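Local coordinates for protein beta-xylanase (Caldicellulosiruptor kristjanssonii, PDB 7NWN) that probably binds plant cell-wall polysaccharides through this calcium-containing family 9 carbohydrate-binding module of a multimodular xylanase-glucuronoyl esterase, at residues V25-P30 with L63-N68; E95-E100 with D112-V117; G163-V168 with T180-D185. All blocks are in the same frame, centred on the assembly; numbering follows the deposited sequence.

Interaction 1. Residues V25-P30 with L63-N68. With EDO (1,2-ethanediol), chain O; EDO (1,2-ethanediol), chain J.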
loop_
_atom_site.group_PDB
_atom_site.type_symbol
_atom_site.label_atom_id
_atom_site.label_comp_id
_atom_site.label_asym_id
_atom_site.label_seq_id
_atom_site.Cartn_x
_atom_site.Cartn_y
_atom_site.Cartn_z
ATOM N N VAL A 25 3.964 2.209 12.300
ATOM C CA VAL A 25 4.932 1.965 11.238
ATOM C C VAL A 25 6.333 2.321 11.735
ATOM O O VAL A 25 6.617 3.476 12.103
ATOM C CB VAL A 25 4.577 2.849 10.038
ATOM C CG1 VAL A 25 5.483 2.569 8.816
ATOM C CG2 VAL A 25 3.083 2.744 9.711
ATOM N N SER A 26 7.218 1.326 11.677
ATOM C CA SER A 26 8.628 1.528 11.992
ATOM C C SER A 26 9.404 2.228 10.867
ATOM O O SER A 26 9.039 2.179 9.690
ATOM C CB SER A 26 9.238 0.209 12.271
ATOM O OG SER A 26 8.600 -0.320 13.406
ATOM N N TYR A 27 10.540 2.815 11.275
ATOM C CA TYR A 27 11.413 3.648 10.469
ATOM C C TYR A 27 12.410 2.730 9.769
ATOM O O TYR A 27 12.984 1.827 10.395
ATOM C CB TYR A 27 12.166 4.651 11.352
ATOM C CG TYR A 27 13.071 5.546 10.552
ATOM C CD1 TYR A 27 14.389 5.179 10.278
ATOM C CD2 TYR A 27 12.614 6.747 10.067
ATOM C CE1 TYR A 27 15.221 5.993 9.521
ATOM C CE2 TYR A 27 13.428 7.554 9.292
ATOM C CZ TYR A 27 14.735 7.195 9.029
ATOM O OH TYR A 27 15.489 8.049 8.285
ATOM N N GLY A 28 12.601 2.976 8.469
ATOM C CA GLY A 28 13.533 2.137 7.705
ATOM C C GLY A 28 13.455 2.468 6.225
ATOM O O GLY A 28 12.483 3.087 5.785
ATOM N N SER A 29 14.519 2.111 5.494
ATOM C CA SER A 29 14.695 2.498 4.105
ATOM C C SER A 29 14.958 1.229 3.296
ATOM O O SER A 29 16.090 0.780 3.206
ATOM C CB SER A 29 15.842 3.472 3.948
ATOM O OG SER A 29 15.571 4.706 4.594
ATOM N N PRO A 30 13.926 0.574 2.724
ATOM C CA PRO A 30 14.156 -0.575 1.846
ATOM C C PRO A 30 14.540 -0.225 0.405
ATOM O O PRO A 30 14.343 0.904 -0.096
ATOM C CB PRO A 30 12.831 -1.329 1.829
ATOM C CG PRO A 30 11.792 -0.319 2.272
ATOM C CD PRO A 30 12.498 0.804 3.019
ATOM N N LEU A 63 4.521 -2.138 6.246
ATOM C CA LEU A 63 4.697 -0.720 6.027
ATOM C C LEU A 63 6.006 -0.342 6.678
ATOM O O LEU A 63 6.382 -0.960 7.682
ATOM C CB LEU A 63 3.546 0.060 6.705
ATOM C CG LEU A 63 2.164 -0.065 6.059
ATOM C CD1 LEU A 63 1.131 0.861 6.751
ATOM C CD2 LEU A 63 2.230 0.242 4.568
ATOM N N MET A 64 6.634 0.713 6.143
ATOM C CA MET A 64 7.864 1.242 6.722
ATOM C C MET A 64 7.925 2.699 6.280
ATOM O O MET A 64 7.328 3.042 5.259
ATOM C CB MET A 64 9.065 0.441 6.197
ATOM C CG MET A 64 10.354 0.594 7.010
ATOM S SD MET A 64 11.617 -0.647 6.572
ATOM C CE MET A 64 10.819 -2.149 7.068
ATOM N N TRP A 65 8.586 3.572 7.053
ATOM C CA TRP A 65 8.749 4.952 6.615
ATOM C C TRP A 65 10.186 5.419 6.794
ATOM O O TRP A 65 10.888 4.944 7.678
ATOM C CB TRP A 65 7.823 5.888 7.406
ATOM C CG TRP A 65 8.212 6.082 8.847
ATOM C CD1 TRP A 65 8.013 5.213 9.885
ATOM C CD2 TRP A 65 8.838 7.248 9.411
ATOM N NE1 TRP A 65 8.462 5.755 11.067
ATOM C CE2 TRP A 65 8.953 7.017 10.807
ATOM C CE3 TRP A 65 9.300 8.462 8.878
ATOM C CZ2 TRP A 65 9.544 7.959 11.661
ATOM C CZ3 TRP A 65 9.824 9.422 9.736
ATOM C CH2 TRP A 65 9.987 9.139 11.096
ATOM N N ASP A 66 10.574 6.377 5.962
ATOM C CA ASP A 66 11.813 7.089 6.188
ATOM C C ASP A 66 11.539 8.586 6.049
ATOM O O ASP A 66 10.417 8.987 5.764
ATOM C CB ASP A 66 12.972 6.551 5.333
ATOM C CG ASP A 66 12.906 6.831 3.840
ATOM O OD1 ASP A 66 12.268 7.820 3.424
ATOM O OD2 ASP A 66 13.594 6.106 3.098
ATOM N N ASP A 67 12.603 9.390 6.112
ATOM C CA ASP A 67 12.458 10.835 6.099
ATOM C C ASP A 67 11.738 11.316 4.850
ATOM O O ASP A 67 11.203 12.410 4.919
ATOM C CB ASP A 67 13.807 11.574 6.192
ATOM C CG ASP A 67 14.462 11.381 7.552
ATOM O OD1 ASP A 67 13.779 10.914 8.509
ATOM O OD2 ASP A 67 15.655 11.609 7.630
ATOM N N ASN A 68 11.793 10.559 3.725
ATOM C CA ASN A 68 11.312 11.067 2.454
ATOM C C ASN A 68 10.051 10.351 1.927
ATOM O O ASN A 68 9.509 10.774 0.902
ATOM C CB ASN A 68 12.398 10.974 1.376
ATOM C CG ASN A 68 13.675 11.668 1.810
ATOM O OD1 ASN A 68 13.631 12.857 2.106
ATOM N ND2 ASN A 68 14.790 10.944 1.841
HETATM C C1 EDO O . 18.970 0.393 3.907
HETATM O O1 EDO O . 18.181 -0.537 3.161
HETATM C C2 EDO O . 18.697 0.457 5.372
HETATM O O2 EDO O . 19.225 -0.643 6.109
HETATM C C1 EDO J . 11.598 15.543 2.090
HETATM O O1 EDO J . 11.318 15.239 3.447
HETATM C C2 EDO J . 10.378 15.825 1.300
HETATM O O2 EDO J . 9.954 17.178 1.395
HETATM O O HOH W 1 6.456 -1.067 10.401
#
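The ring pair Y27 and W65 is set by two different first torsions: in Y27 CG is anti to the backbone N (chi1 -179°), while in W65 CG sits between the backbone N and the carbonyl carbon (chi1 70°), turning the indole toward the tyrosine. The outcome is a T-shaped (edge-to-face) stack. The planes stand 88° apart, the tyrosine and six-membered indole centroids are 4.9 Å apart, and Y27 CD2 lies over the indole face, 3.7 Å from W65 CZ2. Beside the ring pair a single backbone bridge sets the register of Y27 with W65: W65 N donates to S26 O at 3.0 Å, and G28 N to W65 O at 2.7 Å. Y27 OH reaches D67 OD1 only weakly, at 3.3 Å; the stronger partner of that carboxylate is R205, in a salt bridge. W65 NE1 donates to K203 O, which ties the indole to the chain just beyond strand 198-202. V25 CG1 presses on M64 CA at 3.4 Å, a tight carbon pair, and meets L63 CB at 3.8 Å. The arrangement fits the edge of the family's beta-sandwich, where the loop leaving strand 22-25 of one sheet crosses outermost strand 58-66 of the other.

Interaction 2. Residues E95-E100 with D112-V117. With CA (calcium ion), chain S; EDO (1,2-ethanediol), chain I.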
loop_
_atom_site.group_PDB
_atom_site.type_symbol
_atom_site.label_atom_id
_atom_site.label_comp_id
_atom_site.label_asym_id
_atom_site.label_seq_id
_atom_site.Cartn_x
_atom_site.Cartn_y
_atom_site.Cartn_z
ATOM N N GLU A 95 -4.199 -1.456 -4.344
ATOM C CA GLU A 95 -4.387 -0.006 -4.326
ATOM C C GLU A 95 -3.979 0.496 -2.944
ATOM O O GLU A 95 -4.183 -0.194 -1.934
ATOM C CB GLU A 95 -5.870 0.310 -4.481
ATOM C CG GLU A 95 -6.437 -0.133 -5.828
ATOM C CD GLU A 95 -7.862 0.262 -6.109
ATOM O OE1 GLU A 95 -8.459 1.009 -5.292
ATOM O OE2 GLU A 95 -8.391 -0.177 -7.139
ATOM N N ILE A 96 -3.365 1.685 -2.948
ATOM C CA ILE A 96 -2.836 2.320 -1.747
ATOM C C ILE A 96 -3.465 3.711 -1.713
ATOM O O ILE A 96 -3.429 4.406 -2.709
ATOM C CB ILE A 96 -1.281 2.375 -1.775
ATOM C CG1 ILE A 96 -0.712 0.941 -1.741
ATOM C CG2 ILE A 96 -0.711 3.173 -0.581
ATOM C CD1 ILE A 96 0.683 0.874 -2.340
ATOM N N PHE A 97 -4.030 4.060 -0.565
ATOM C CA PHE A 97 -4.660 5.349 -0.332
ATOM C C PHE A 97 -3.907 6.036 0.808
ATOM O O PHE A 97 -3.588 5.367 1.789
ATOM C CB PHE A 97 -6.094 5.091 0.143
ATOM C CG PHE A 97 -6.981 4.225 -0.742
ATOM C CD1 PHE A 97 -6.836 2.842 -0.771
ATOM C CD2 PHE A 97 -7.992 4.806 -1.509
ATOM C CE1 PHE A 97 -7.702 2.047 -1.516
ATOM C CE2 PHE A 97 -8.874 4.022 -2.257
ATOM C CZ PHE A 97 -8.722 2.643 -2.256
ATOM N N LEU A 98 -3.661 7.350 0.677
ATOM C CA LEU A 98 -2.999 8.109 1.734
ATOM C C LEU A 98 -3.669 9.484 1.912
ATOM O O LEU A 98 -3.909 10.200 0.931
ATOM C CB LEU A 98 -1.520 8.285 1.370
ATOM C CG LEU A 98 -0.597 8.707 2.524
ATOM C CD1 LEU A 98 -0.477 7.610 3.577
ATOM C CD2 LEU A 98 0.778 9.105 1.969
ATOM N N ASP A 99 -3.969 9.825 3.175
ATOM C CA ASP A 99 -4.402 11.171 3.561
ATOM C C ASP A 99 -3.236 11.736 4.376
ATOM O O ASP A 99 -3.133 11.447 5.574
ATOM C CB ASP A 99 -5.701 11.073 4.372
ATOM C CG ASP A 99 -6.210 12.346 5.100
ATOM O OD1 ASP A 99 -5.715 13.478 4.832
ATOM O OD2 ASP A 99 -7.079 12.160 5.974
ATOM N N GLU A 100 -2.337 12.422 3.663
ATOM C CA GLU A 100 -1.012 12.757 4.179
ATOM C C GLU A 100 -1.127 13.796 5.298
ATOM O O GLU A 100 -0.421 13.686 6.292
ATOM C CB GLU A 100 -0.121 13.285 3.050
ATOM C CG GLU A 100 1.349 13.328 3.416
ATOM C CD GLU A 100 2.277 13.820 2.319
ATOM O OE1 GLU A 100 1.821 14.066 1.193
ATOM O OE2 GLU A 100 3.465 13.932 2.592
ATOM N N ASP A 112 -4.607 14.276 -0.961
ATOM C CA ASP A 112 -5.051 12.886 -0.835
ATOM C C ASP A 112 -4.563 12.064 -2.035
ATOM O O ASP A 112 -4.451 12.583 -3.135
ATOM C CB ASP A 112 -6.556 12.774 -0.589
ATOM C CG ASP A 112 -6.989 13.449 0.715
ATOM O OD1 ASP A 112 -6.347 13.189 1.750
ATOM O OD2 ASP A 112 -7.991 14.189 0.691
ATOM N N LEU A 113 -4.139 10.826 -1.775
ATOM C CA LEU A 113 -3.516 10.013 -2.824
ATOM C C LEU A 113 -4.280 8.700 -2.943
ATOM O O LEU A 113 -4.669 8.100 -1.930
ATOM C CB LEU A 113 -2.044 9.743 -2.492
ATOM C CG LEU A 113 -1.161 10.975 -2.187
ATOM C CD1 LEU A 113 0.256 10.526 -1.830
ATOM C CD2 LEU A 113 -1.125 11.984 -3.336
ATOM N N HIS A 114 -4.412 8.255 -4.201
ATOM C CA HIS A 114 -4.960 6.930 -4.471
ATOM C C HIS A 114 -4.252 6.345 -5.699
ATOM O O HIS A 114 -4.447 6.817 -6.828
ATOM C CB HIS A 114 -6.493 7.009 -4.619
ATOM C CG HIS A 114 -7.156 5.707 -4.896
ATOM N ND1 HIS A 114 -8.414 5.621 -5.456
ATOM C CD2 HIS A 114 -6.733 4.437 -4.721
ATOM C CE1 HIS A 114 -8.747 4.368 -5.598
ATOM N NE2 HIS A 114 -7.735 3.621 -5.161
ATOM N N TYR A 115 -3.400 5.353 -5.423
ATOM C CA TYR A 115 -2.537 4.750 -6.438
ATOM C C TYR A 115 -2.920 3.277 -6.565
ATOM O O TYR A 115 -3.502 2.716 -5.635
ATOM C CB TYR A 115 -1.079 4.831 -5.979
ATOM C CG TYR A 115 -0.513 6.234 -5.942
ATOM C CD1 TYR A 115 -0.578 7.081 -7.038
ATOM C CD2 TYR A 115 0.139 6.697 -4.806
ATOM C CE1 TYR A 115 -0.041 8.370 -6.983
ATOM C CE2 TYR A 115 0.732 7.959 -4.763
ATOM C CZ TYR A 115 0.605 8.819 -5.838
ATOM O OH TYR A 115 1.184 10.063 -5.787
ATOM N N ARG A 116 -2.564 2.686 -7.710
ATOM C CA ARG A 116 -2.881 1.278 -8.014
ATOM C C ARG A 116 -1.705 0.730 -8.822
ATOM O O ARG A 116 -1.126 1.476 -9.611
ATOM C CB ARG A 116 -4.164 1.193 -8.880
ATOM C CG ARG A 116 -4.661 -0.225 -9.217
ATOM C CD ARG A 116 -5.907 -0.217 -10.160
ATOM N NE ARG A 116 -7.062 0.410 -9.481
ATOM C CZ ARG A 116 -7.450 1.687 -9.633
ATOM N NH1 ARG A 116 -6.845 2.486 -10.506
ATOM N NH2 ARG A 116 -8.441 2.153 -8.891
ATOM N N VAL A 117 -1.354 -0.558 -8.603
ATOM C CA VAL A 117 -0.355 -1.209 -9.441
ATOM C C VAL A 117 -0.817 -2.656 -9.602
ATOM O O VAL A 117 -1.293 -3.271 -8.631
ATOM C CB VAL A 117 1.076 -1.112 -8.838
ATOM C CG1 VAL A 117 1.157 -1.612 -7.401
ATOM C CG2 VAL A 117 2.147 -1.757 -9.705
HETATM CA CA CA S . -5.865 14.916 3.235
HETATM C C1 EDO I . -5.851 15.448 -5.466
HETATM O O1 EDO I . -6.361 14.374 -4.605
HETATM C C2 EDO I . -4.860 15.263 -6.606
HETATM O O2 EDO I . -5.332 14.641 -7.818
HETATM O O HOH W 2 -8.301 14.365 3.458
#
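E95 OE2 is gripped by R116 from one guanidinium edge: NE of R116 donates to OE2 of E95 at 2.8 Å in a salt bridge, and NH2 of R116 adds a weak bond to the same oxygen at 2.9 Å. N169 on the neighbouring strand also donates to this oxygen, and R116 has a second carboxylate mate in D126. The pair sits on an antiparallel pair of strands in the larger sheet of the beta-sandwich; strands 95-99 and 112-117 run 167° apart, and the two-way backbone bonds of I96 with Y115 and of L98 with L113 fix the register. E95, F97 and D99 share one face with R116, H114 and D112.

The other carboxylate oxygen, E95 OE1, accepts from H114 NE2 at 2.7 Å. OE1 lies in the imidazole plane, but the histidine N-H comes in from above the carboxylate plane. H114 is turned so that CG is anti to the backbone N (chi1 -180°), which lays its ring alongside F97 in an offset stack with centroids 3.9 Å apart and planes at 15°. F97 CE2 stands over the imidazole centre. Stack and hydrogen bond together should hold the H114 ring against turning about CB-CG.

At the far end of the same face D99 and D112 lie side by side and share a calcium ion: D112 OD1 binds it at 2.3 Å. D103 and D111 are its other protein ligands, and a water also binds the ion. D99 OD2 accepts from R104 N and D112 OD2 from Q109 N, which should steady both carboxylates. On the other face, L98 CD2 meets L113 CD1 at 4.1 Å.

Interaction 3. Residues G163-V168 with T180-D185; sequences GFEFQV and TINMFD
Strands 163-168 and 180-182 run antiparallel, 158° apart with axes 4.6 Å from each other, as the two arms of a beta hairpin: Q167 and N182 form a non-hydrogen-bonded pair, V168 and I181 a hydrogen-bonded one, and M183 N still reaches F166 O before the second arm turns off. The carboxylate of E165 binds the backbone of that turn. A bend at chi2 (60°) brings OE1 to F184 N at 3.0 Å on the syn lone pair, while OE1 also takes F166 N from above the plane. OE2 of E165 is held from opposite faces of its plane, by D185 N at 2.8 Å and by N182 ND2 at 2.9 Å. The same amide nitrogen, N182 ND2, donates its other hydrogen to Q167 OE1 at 3.0 Å, so both protons of this buried group are used; Q167 NE2 in turn donates to N169. Putting an alanine at E165 would probably leave the backbone N-H groups of F184 and D185 without their acceptor and take from the N182 amide one of the two acceptors that hold it. Beyond the turn, F184 packs against the first arm, with its CD2 3.3 Å from F164 O.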
loop_
_atom_site.group_PDB
_atom_site.type_symbol
_atom_site.label_atom_id
_atom_site.label_comp_id
_atom_site.label_asym_id
_atom_site.label_seq_id
_atom_site.Cartn_x
_atom_site.Cartn_y
_atom_site.Cartn_z
ATOM N N GLY A 163 -3.847 9.245 7.352
ATOM C CA GLY A 163 -4.860 8.280 6.965
ATOM C C GLY A 163 -4.279 7.351 5.887
ATOM O O GLY A 163 -3.515 7.793 5.024
ATOM N N PHE A 164 -4.673 6.080 5.948
ATOM C CA PHE A 164 -4.154 5.092 5.017
ATOM C C PHE A 164 -5.250 4.064 4.754
ATOM O O PHE A 164 -5.917 3.639 5.694
ATOM C CB PHE A 164 -2.918 4.445 5.667
ATOM C CG PHE A 164 -2.323 3.288 4.914
ATOM C CD1 PHE A 164 -1.455 3.525 3.855
ATOM C CD2 PHE A 164 -2.658 1.991 5.244
ATOM C CE1 PHE A 164 -0.941 2.454 3.140
ATOM C CE2 PHE A 164 -2.162 0.928 4.494
ATOM C CZ PHE A 164 -1.288 1.170 3.476
ATOM N N GLU A 165 -5.309 3.550 3.519
ATOM C CA GLU A 165 -6.065 2.338 3.211
ATOM C C GLU A 165 -5.235 1.473 2.239
ATOM O O GLU A 165 -4.408 2.001 1.504
ATOM C CB GLU A 165 -7.467 2.711 2.662
ATOM C CG GLU A 165 -8.346 1.548 2.153
ATOM C CD GLU A 165 -8.725 0.448 3.137
ATOM O OE1 GLU A 165 -7.883 0.040 4.000
ATOM O OE2 GLU A 165 -9.880 -0.040 3.059
ATOM N N PHE A 166 -5.492 0.158 2.278
ATOM C CA PHE A 166 -4.942 -0.866 1.406
ATOM C C PHE A 166 -6.110 -1.706 0.855
ATOM O O PHE A 166 -6.974 -2.147 1.609
ATOM C CB PHE A 166 -3.950 -1.733 2.193
ATOM C CG PHE A 166 -3.305 -2.813 1.362
ATOM C CD1 PHE A 166 -2.275 -2.529 0.471
ATOM C CD2 PHE A 166 -3.797 -4.117 1.429
ATOM C CE1 PHE A 166 -1.738 -3.538 -0.318
ATOM C CE2 PHE A 166 -3.259 -5.116 0.633
ATOM C CZ PHE A 166 -2.233 -4.814 -0.239
ATOM N N GLN A 167 -6.091 -1.959 -0.455
ATOM C CA GLN A 167 -7.081 -2.795 -1.126
ATOM C C GLN A 167 -6.406 -3.728 -2.154
ATOM O O GLN A 167 -5.484 -3.337 -2.863
ATOM C CB GLN A 167 -8.057 -1.901 -1.897
ATOM C CG GLN A 167 -9.273 -2.673 -2.417
ATOM C CD GLN A 167 -10.268 -1.690 -2.998
ATOM O OE1 GLN A 167 -10.807 -0.810 -2.308
ATOM N NE2 GLN A 167 -10.495 -1.823 -4.288
ATOM N N VAL A 168 -6.943 -4.957 -2.258
ATOM C CA VAL A 168 -6.592 -5.850 -3.343
ATOM C C VAL A 168 -7.836 -5.995 -4.208
ATOM O O VAL A 168 -8.898 -6.291 -3.682
ATOM C CB VAL A 168 -6.206 -7.217 -2.767
ATOM C CG1 VAL A 168 -6.026 -8.300 -3.844
ATOM C CG2 VAL A 168 -4.979 -7.099 -1.865
ATOM N N THR A 180 -12.931 -7.951 -3.710
ATOM C CA THR A 180 -12.025 -6.976 -3.142
ATOM C C THR A 180 -11.677 -7.428 -1.749
ATOM O O THR A 180 -12.461 -8.128 -1.104
ATOM C CB THR A 180 -12.561 -5.538 -3.094
ATOM O OG1 THR A 180 -13.718 -5.531 -2.252
ATOM C CG2 THR A 180 -12.819 -4.941 -4.456
ATOM N N ILE A 181 -10.457 -7.060 -1.346
ATOM C CA ILE A 181 -10.027 -7.195 0.035
ATOM C C ILE A 181 -9.579 -5.819 0.519
ATOM O O ILE A 181 -8.856 -5.127 -0.201
ATOM C CB ILE A 181 -8.902 -8.229 0.158
ATOM C CG1 ILE A 181 -9.176 -9.476 -0.701
ATOM C CG2 ILE A 181 -8.683 -8.581 1.633
ATOM C CD1 ILE A 181 -8.099 -10.544 -0.584
ATOM N N ASN A 182 -10.044 -5.430 1.715
ATOM C CA ASN A 182 -9.704 -4.141 2.291
ATOM C C ASN A 182 -9.140 -4.310 3.702
ATOM O O ASN A 182 -9.452 -5.290 4.378
ATOM C CB ASN A 182 -10.879 -3.175 2.321
ATOM C CG ASN A 182 -11.155 -2.643 0.941
ATOM O OD1 ASN A 182 -11.749 -3.368 0.125
ATOM N ND2 ASN A 182 -10.659 -1.442 0.665
ATOM N N MET A 183 -8.282 -3.362 4.100
ATOM C CA MET A 183 -7.717 -3.377 5.445
ATOM C C MET A 183 -8.754 -2.756 6.404
ATOM O O MET A 183 -9.084 -3.374 7.409
ATOM C CB MET A 183 -6.368 -2.615 5.522
ATOM C CG MET A 183 -5.719 -2.654 6.923
ATOM S SD MET A 183 -5.323 -4.318 7.406
ATOM C CE MET A 183 -5.658 -4.219 9.159
ATOM N N PHE A 184 -9.267 -1.574 6.048
ATOM C CA PHE A 184 -9.994 -0.681 6.947
ATOM C C PHE A 184 -11.436 -0.373 6.495
ATOM O O PHE A 184 -12.323 -0.368 7.324
ATOM C CB PHE A 184 -9.224 0.630 7.118
ATOM C CG PHE A 184 -7.948 0.482 7.904
ATOM C CD1 PHE A 184 -7.956 -0.059 9.193
ATOM C CD2 PHE A 184 -6.726 0.869 7.350
ATOM C CE1 PHE A 184 -6.777 -0.190 9.929
ATOM C CE2 PHE A 184 -5.560 0.765 8.105
ATOM C CZ PHE A 184 -5.578 0.216 9.379
ATOM N N ASP A 185 -11.690 -0.076 5.215
ATOM C CA ASP A 185 -13.022 0.334 4.788
ATOM C C ASP A 185 -13.864 -0.866 4.331
ATOM O O ASP A 185 -13.481 -1.607 3.423
ATOM C CB ASP A 185 -12.923 1.358 3.659
ATOM C CG ASP A 185 -14.280 1.716 3.062
ATOM O OD1 ASP A 185 -15.270 1.841 3.873
ATOM O OD2 ASP A 185 -14.335 1.931 1.812
HETATM O O HOH W 3 -13.574 -1.937 -1.283
#

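How the interactions relate
From the N terminus, interaction 1 comes first: 32 residues separate its segments, and the intervening chain, which includes strand 50-51, carries the calcium ligands V31, D33, E35 and D37. Interaction 2 then closes an 11-residue connection bearing D103 and D111 of another calcium site. Interaction 3 closes the hairpin of strands 161-171 and 177-182. The three follow in series; none nests in or crosses another. Interactions 2 and 3 belong to one sheet, where strand 93-99 lies beside 161-171 and E95 N and D99 N probably bond to Q167 O and G163 O. Interaction 1 is about 20 Å from interaction 3 between centres, yet L63 CD2 meets F164 CZ at 3.8 Å, joining the two sheets.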